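Local coordinates for AbyA5 (Verrucosispora maris, PDB 4YWF), which catalyses acetate elimination in spirotetronate biosynthesis, acting as an esterase-like lyase of the alpha/beta hydrolase superfamily, at residues A[197-202]-A[206-211]; A[105-110]-A[157-162]; A[50-55]-A[94-99]. The protein carries 4 engineered substitutions. All blocks are in the same frame, centred on the assembly; numbering follows the deposited sequence.

Overall arrangement
From the N terminus, the loop 50-55 comes first and meets the start of helix 94-111 in contact 3, closing a loop that is largely helical. The same helix then runs on to contact 2, where residues 105-110 rest against 157-162; the loop closed here carries the first two strands of the sheet and strand 143-148. Contact 1 follows as a short local return from helix 194-201 into strand 207-215. The three closures are in series, none inside or across another. Contact 3 ties the loop before helix 59-72 to helix 94-111, and contact 2 ties that helix to the hydrolase core; contact 1 belongs to the alpha/beta part of the fold, about 38 Å from contact 3 between centres.

Contact 1: A[197-202]-A[206-211]; sequences VLLDAV and ADTSRA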
# COMPACT_ATOMS: atom_id res chain seq x y z
N VAL A 197 5.22 -3.67 14.70
CA VAL A 197 4.16 -4.50 15.23
C VAL A 197 3.82 -5.73 14.36
O VAL A 197 3.48 -6.77 14.91
CB VAL A 197 2.94 -3.64 15.51
CG1 VAL A 197 1.69 -4.50 15.73
CG2 VAL A 197 3.25 -2.73 16.71
N LEU A 198 4.03 -5.65 13.05
CA LEU A 198 3.89 -6.80 12.18
C LEU A 198 5.03 -7.74 12.38
O LEU A 198 4.86 -8.95 12.41
CB LEU A 198 3.84 -6.36 10.68
CG LEU A 198 2.64 -5.55 10.27
CD1 LEU A 198 3.00 -4.94 8.91
CD2 LEU A 198 1.33 -6.35 10.24
N LEU A 199 6.23 -7.18 12.51
CA LEU A 199 7.38 -8.03 12.72
C LEU A 199 7.26 -8.79 14.09
O LEU A 199 7.57 -9.98 14.15
CB LEU A 199 8.61 -7.18 12.67
CG LEU A 199 9.01 -6.60 11.31
CD1 LEU A 199 10.11 -5.53 11.56
CD2 LEU A 199 9.44 -7.70 10.36
N ASP A 200 6.84 -8.08 15.14
CA ASP A 200 6.55 -8.72 16.49
C ASP A 200 5.66 -9.92 16.38
O ASP A 200 5.92 -10.93 17.00
CB ASP A 200 5.91 -7.71 17.47
CG ASP A 200 6.88 -6.63 17.92
OD1 ASP A 200 8.12 -6.77 17.73
OD2 ASP A 200 6.40 -5.58 18.41
N ALA A 201 4.62 -9.84 15.56
CA ALA A 201 3.70 -10.92 15.41
C ALA A 201 4.22 -12.15 14.68
O ALA A 201 3.67 -13.24 14.82
CB ALA A 201 2.43 -10.40 14.74
N VAL A 202 5.31 -12.03 13.92
CA VAL A 202 5.87 -13.17 13.19
C VAL A 202 7.31 -13.49 13.59
O VAL A 202 8.00 -14.21 12.88
CB VAL A 202 5.84 -12.95 11.64
CG1 VAL A 202 4.39 -12.81 11.14
CG2 VAL A 202 6.66 -11.71 11.21
N ALA A 206 9.93 -16.28 11.40
CA ALA A 206 10.69 -15.58 10.42
C ALA A 206 11.90 -14.84 11.05
O ALA A 206 11.91 -14.47 12.25
CB ALA A 206 9.81 -14.59 9.70
N ASP A 207 12.86 -14.57 10.17
CA ASP A 207 14.02 -13.78 10.53
C ASP A 207 13.73 -12.31 10.51
O ASP A 207 14.00 -11.60 9.57
CB ASP A 207 15.22 -14.10 9.66
CG ASP A 207 16.48 -13.47 10.21
OD1 ASP A 207 16.35 -12.75 11.24
OD2 ASP A 207 17.57 -13.66 9.60
N THR A 208 13.21 -11.87 11.64
CA THR A 208 12.64 -10.58 11.79
C THR A 208 13.75 -9.50 12.10
O THR A 208 13.48 -8.31 12.22
CB THR A 208 11.54 -10.77 12.87
OG1 THR A 208 10.25 -10.34 12.37
CG2 THR A 208 11.92 -10.21 14.22
N SER A 209 15.00 -9.91 12.21
CA SER A 209 16.12 -8.96 12.26
C SER A 209 16.43 -8.45 10.83
O SER A 209 17.22 -7.52 10.68
CB SER A 209 17.37 -9.60 12.85
OG SER A 209 17.86 -10.70 12.08
N ARG A 210 15.87 -9.10 9.80
CA ARG A 210 16.09 -8.69 8.40
C ARG A 210 14.79 -8.50 7.66
O ARG A 210 14.31 -9.42 7.02
CB ARG A 210 16.91 -9.72 7.65
CG ARG A 210 18.24 -10.08 8.26
CD ARG A 210 18.87 -11.20 7.46
NE ARG A 210 18.96 -10.76 6.08
CZ ARG A 210 18.85 -11.53 4.99
NH1 ARG A 210 18.70 -12.82 5.09
NH2 ARG A 210 18.91 -10.96 3.80
N ALA A 211 14.22 -7.31 7.78
CA ALA A 211 12.94 -6.96 7.14
C ALA A 211 13.13 -5.92 6.02
O ALA A 211 13.88 -4.92 6.18
CB ALA A 211 12.00 -6.37 8.15
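Thr208 and Leu199 cross obliquely, the threonine hydroxyl reaching over the last turn of the helix while the leucine side chain extends past it towards Ala211. Thr208 OG1 donates to Leu199 O at 3.2 Å. It arrives well bent, with a C=O...donor angle of 107°, and from above the carbonyl plane. Val202 N reaches Leu199 O from the opposite face at 3.1 Å, so one carbonyl near the helix end is gripped by two donors. Leu199 carries CG beside its own backbone N (chi1 -70°), which points its branches at the incoming strand: CD2 lies 3.4 Å from Thr208 OG1 and packs against Ala211 CB at 3.6 Å, with CD1 slightly farther from that methyl. Val202 adds CG2 on the flank of the hydroxyl, and Ala206 CB sits close to Val202 O as the chain turns back. On the side turned from the helix, Asp207 OD1 accepts from Ser209 N in an Asx turn and from Ser209 OG at 2.7 Å. The pair is a helix-to-strand return in the alpha/beta core: Leu199, Ala206 and Thr208 lean on Val144 of strand 143-148, Val202 touches Leu120 of strand 118-124, and Asp200 bridges to Arg232 just before strand 233-239.

Contact 2: A[105-110]-A[157-162]; sequences AVFDRW and QWAPIL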
# COMPACT_ATOMS: atom_id res chain seq x y z
N ALA A 105 -14.07 -12.08 1.90
CA ALA A 105 -14.61 -13.44 1.88
C ALA A 105 -14.22 -14.29 0.65
O ALA A 105 -13.86 -15.47 0.81
CB ALA A 105 -16.14 -13.42 2.04
N VAL A 106 -14.33 -13.73 -0.57
CA VAL A 106 -13.98 -14.47 -1.76
C VAL A 106 -12.48 -14.71 -1.81
O VAL A 106 -12.02 -15.76 -2.22
CB VAL A 106 -14.47 -13.88 -3.12
CG1 VAL A 106 -15.97 -13.87 -3.14
CG2 VAL A 106 -13.93 -12.50 -3.42
N PHE A 107 -11.69 -13.72 -1.40
CA PHE A 107 -10.29 -13.95 -1.31
C PHE A 107 -9.94 -15.08 -0.28
O PHE A 107 -9.06 -15.97 -0.57
CB PHE A 107 -9.49 -12.68 -1.03
CG PHE A 107 -8.04 -12.95 -1.03
CD1 PHE A 107 -7.36 -13.04 -2.22
CD2 PHE A 107 -7.41 -13.34 0.14
CE1 PHE A 107 -6.02 -13.42 -2.27
CE2 PHE A 107 -6.08 -13.72 0.12
CZ PHE A 107 -5.40 -13.77 -1.10
N ASP A 108 -10.63 -15.05 0.86
CA ASP A 108 -10.39 -16.02 1.95
C ASP A 108 -10.64 -17.44 1.39
O ASP A 108 -9.89 -18.39 1.69
CB ASP A 108 -11.29 -15.74 3.12
CG ASP A 108 -10.99 -16.64 4.33
OD1 ASP A 108 -9.88 -17.18 4.57
OD2 ASP A 108 -11.91 -16.83 5.10
N ARG A 109 -11.72 -17.56 0.61
CA ARG A 109 -12.15 -18.77 -0.05
C ARG A 109 -11.07 -19.22 -1.07
O ARG A 109 -10.60 -20.36 -1.02
CB ARG A 109 -13.53 -18.58 -0.67
N TRP A 110 -10.56 -18.29 -1.88
CA TRP A 110 -9.45 -18.64 -2.78
C TRP A 110 -8.16 -19.12 -2.12
O TRP A 110 -7.54 -20.10 -2.55
CB TRP A 110 -9.08 -17.46 -3.64
CG TRP A 110 -7.94 -17.75 -4.56
CD1 TRP A 110 -8.01 -18.35 -5.78
CD2 TRP A 110 -6.58 -17.38 -4.38
NE1 TRP A 110 -6.79 -18.40 -6.34
CE2 TRP A 110 -5.88 -17.81 -5.52
CE3 TRP A 110 -5.88 -16.73 -3.37
CZ2 TRP A 110 -4.50 -17.63 -5.68
CZ3 TRP A 110 -4.52 -16.56 -3.51
CH2 TRP A 110 -3.83 -17.02 -4.64
N GLN A 157 -5.33 -6.63 -2.84
CA GLN A 157 -4.80 -6.27 -4.15
C GLN A 157 -3.49 -7.01 -4.41
O GLN A 157 -3.18 -7.40 -5.53
CB GLN A 157 -4.52 -4.74 -4.19
CG GLN A 157 -4.75 -4.08 -5.54
CD GLN A 157 -4.04 -2.74 -5.66
OE1 GLN A 157 -4.14 -1.87 -4.79
NE2 GLN A 157 -3.31 -2.56 -6.76
N TRP A 158 -2.70 -7.15 -3.34
CA TRP A 158 -1.37 -7.77 -3.38
C TRP A 158 -1.29 -9.20 -2.91
O TRP A 158 -0.36 -9.88 -3.29
CB TRP A 158 -0.40 -6.97 -2.50
CG TRP A 158 -0.54 -5.51 -2.60
CD1 TRP A 158 -0.98 -4.67 -1.62
CD2 TRP A 158 -0.30 -4.71 -3.75
NE1 TRP A 158 -0.99 -3.38 -2.09
CE2 TRP A 158 -0.59 -3.38 -3.40
CE3 TRP A 158 0.13 -4.98 -5.04
CZ2 TRP A 158 -0.44 -2.32 -4.30
CZ3 TRP A 158 0.32 -3.93 -5.92
CH2 TRP A 158 0.01 -2.62 -5.54
N ALA A 159 -2.23 -9.66 -2.08
CA ALA A 159 -2.14 -10.97 -1.48
C ALA A 159 -2.05 -12.14 -2.44
O ALA A 159 -1.44 -13.13 -2.11
CB ALA A 159 -3.31 -11.20 -0.50
N PRO A 160 -2.64 -12.03 -3.64
CA PRO A 160 -2.57 -13.18 -4.52
C PRO A 160 -1.10 -13.51 -4.93
O PRO A 160 -0.82 -14.66 -5.33
CB PRO A 160 -3.34 -12.72 -5.73
CG PRO A 160 -4.29 -11.68 -5.26
CD PRO A 160 -3.62 -11.03 -4.11
N ILE A 161 -0.19 -12.55 -4.84
CA ILE A 161 1.23 -12.84 -5.22
C ILE A 161 2.09 -13.35 -4.07
O ILE A 161 3.26 -13.68 -4.32
CB ILE A 161 1.95 -11.68 -5.94
CG1 ILE A 161 2.02 -10.41 -5.08
CG2 ILE A 161 1.27 -11.45 -7.29
CD1 ILE A 161 2.80 -9.26 -5.72
N LEU A 162 1.52 -13.51 -2.87
CA LEU A 162 2.26 -14.08 -1.72
C LEU A 162 3.02 -15.36 -2.03
O LEU A 162 4.16 -15.49 -1.63
CB LEU A 162 1.35 -14.29 -0.51
CG LEU A 162 0.96 -13.01 0.22
CD1 LEU A 162 -0.20 -13.23 1.19
CD2 LEU A 162 2.14 -12.41 0.97
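Phe107 and Pro160 mark the closest approach of the two backbones, their CA atoms 8.4 Å apart, where helix 94-111 faces a short 3-10 turn at 159-161, and no hydrogen bond joins the two segments. Side chains of the helix therefore bridge the gap. The Phe107 ring is carried toward the turn, with CG anti to the backbone N (chi1 -177°), and its far end does the touching: CZ lies 3.4 Å from Ala159 CB, and CE2 is near the same methyl. On the other side of CZ, Phe107 CE1 meets both CG and CD of Pro160, each at 3.9 Å, so the phenyl end sits against two successive residues of the turn. One helical turn later, Trp110 offers the outer end of its six-membered ring. Trp110 CH2 approaches Pro160 O at 3.9 Å, and CZ3 is about as near Pro160 CA; the more distant Pro160 CB completes a looser apolar contact. Trp132 of strand 127-134 meets the Phe107 ring edge-to-face and touches Ala159, while Thr80 and Leu77 of helix 76-87 back Phe107 and Trp110 respectively. This is apolar packing of a helix preceding the sheet on the alpha/beta-hydrolase core, at the connection between strand 143-148 and helix 162-167.

Contact 3: A[50-55]-A[94-99]; sequences DDDGDG and PGRAEA
Arg96 reaches out from the first turn of helix 94-111 to meet Asp52 in the loop before helix 59-72. From CB, its chain leaves with CG beside the backbone N (chi1 -78°) and runs extended from CG to NE, carrying the charge across to the loop and passing beside Trp59, Thr60 and Leu27. NE makes a weak bond to Arg87 O. Beyond CZ, both terminal nitrogens close on a single oxygen: Asp52 OD1 lies 3.0 Å from Arg96 NH2 and 3.2 Å from Arg96 NH1. The grip is end-on, with OD1 almost in the guanidinium plane. NH2 gives the straighter bond (154°), whereas NH1 is more bent but meets the syn lone pair. Carboxylate and guanidinium planes stand 70° apart, and with both bonds on one oxygen this is not the coplanar pairing of two oxygens with two nitrogens. The other oxygen, OD2, instead accepts from Asn22 N. Each guanidinium end has a further partner, NH1 in Asp92 and NH2 in Phe88 O, which should hold the group's rotation fixed. With alanine in place of this aspartate, the buried guanidinium and Asn22 N would probably be left without their carboxylate partner, and the loop without this tie to the helix. One residue earlier in the loop, Asp51 OD2 accepts from Gly53 N at 2.8 Å, an Asx turn that shapes the loop. The arrangement is a buried salt bridge between a loop and a helix's first turn, joining pieces of the N-terminal helical region.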
# COMPACT_ATOMS: atom_id res chain seq x y z
N ASP A 50 -23.25 5.57 -14.02
CA ASP A 50 -23.58 6.98 -14.23
C ASP A 50 -23.10 7.90 -13.12
O ASP A 50 -22.81 9.07 -13.35
CB ASP A 50 -25.10 7.15 -14.32
CG ASP A 50 -25.69 6.55 -15.61
OD1 ASP A 50 -24.95 6.33 -16.59
OD2 ASP A 50 -26.91 6.31 -15.61
N ASP A 51 -23.07 7.37 -11.91
CA ASP A 51 -22.92 8.19 -10.69
C ASP A 51 -22.25 7.37 -9.56
O ASP A 51 -22.00 6.17 -9.74
CB ASP A 51 -24.33 8.62 -10.24
CG ASP A 51 -25.22 7.43 -10.01
OD1 ASP A 51 -25.78 6.94 -11.00
OD2 ASP A 51 -25.33 6.91 -8.87
N ASP A 52 -22.05 8.01 -8.41
CA ASP A 52 -21.53 7.36 -7.18
C ASP A 52 -22.61 7.25 -6.11
O ASP A 52 -22.39 7.45 -4.93
CB ASP A 52 -20.28 8.08 -6.72
CG ASP A 52 -19.58 7.37 -5.55
OD1 ASP A 52 -19.61 6.14 -5.54
OD2 ASP A 52 -19.04 8.02 -4.65
N GLY A 53 -23.82 6.90 -6.52
CA GLY A 53 -24.97 6.80 -5.61
C GLY A 53 -25.12 5.35 -5.15
O GLY A 53 -24.12 4.66 -4.90
N ASP A 54 -26.36 4.92 -4.97
CA ASP A 54 -26.67 3.58 -4.56
C ASP A 54 -27.75 2.93 -5.44
O ASP A 54 -28.37 1.94 -5.03
CB ASP A 54 -27.08 3.52 -3.07
CG ASP A 54 -28.42 4.19 -2.79
OD1 ASP A 54 -29.00 4.80 -3.74
OD2 ASP A 54 -28.91 4.12 -1.63
N GLY A 55 -27.95 3.46 -6.65
CA GLY A 55 -28.97 2.97 -7.56
C GLY A 55 -28.37 1.96 -8.50
O GLY A 55 -27.14 1.71 -8.46
N PRO A 94 -23.37 1.63 3.05
CA PRO A 94 -23.73 0.21 3.27
C PRO A 94 -23.25 -0.68 2.14
O PRO A 94 -22.79 -1.84 2.38
CB PRO A 94 -25.26 0.23 3.34
CG PRO A 94 -25.52 1.54 4.05
CD PRO A 94 -24.52 2.51 3.36
N GLY A 95 -23.30 -0.13 0.94
CA GLY A 95 -22.91 -0.87 -0.23
C GLY A 95 -21.44 -1.10 -0.34
O GLY A 95 -21.05 -2.17 -0.72
N ARG A 96 -20.62 -0.09 -0.01
CA ARG A 96 -19.19 -0.24 0.04
C ARG A 96 -18.80 -1.17 1.21
O ARG A 96 -17.85 -1.97 1.04
CB ARG A 96 -18.44 1.09 0.19
CG ARG A 96 -18.33 1.86 -1.13
CD ARG A 96 -17.30 2.96 -1.11
NE ARG A 96 -17.01 3.42 -2.47
CZ ARG A 96 -17.75 4.25 -3.22
NH1 ARG A 96 -18.82 4.87 -2.71
NH2 ARG A 96 -17.40 4.47 -4.50
N ALA A 97 -19.52 -1.11 2.35
CA ALA A 97 -19.19 -1.96 3.50
C ALA A 97 -19.43 -3.43 3.11
O ALA A 97 -18.62 -4.29 3.37
CB ALA A 97 -20.02 -1.60 4.72
N GLU A 98 -20.53 -3.67 2.45
CA GLU A 98 -20.84 -4.99 1.86
C GLU A 98 -19.77 -5.48 0.86
O GLU A 98 -19.26 -6.60 0.95
CB GLU A 98 -22.20 -4.97 1.20
CG GLU A 98 -22.67 -6.32 0.64
CD GLU A 98 -23.90 -6.21 -0.24
OE1 GLU A 98 -24.61 -5.20 -0.18
OE2 GLU A 98 -24.18 -7.14 -1.01
N ALA A 99 -19.45 -4.62 -0.09
CA ALA A 99 -18.46 -4.94 -1.06
C ALA A 99 -17.15 -5.32 -0.43
O ALA A 99 -16.49 -6.27 -0.90
CB ALA A 99 -18.29 -3.78 -2.07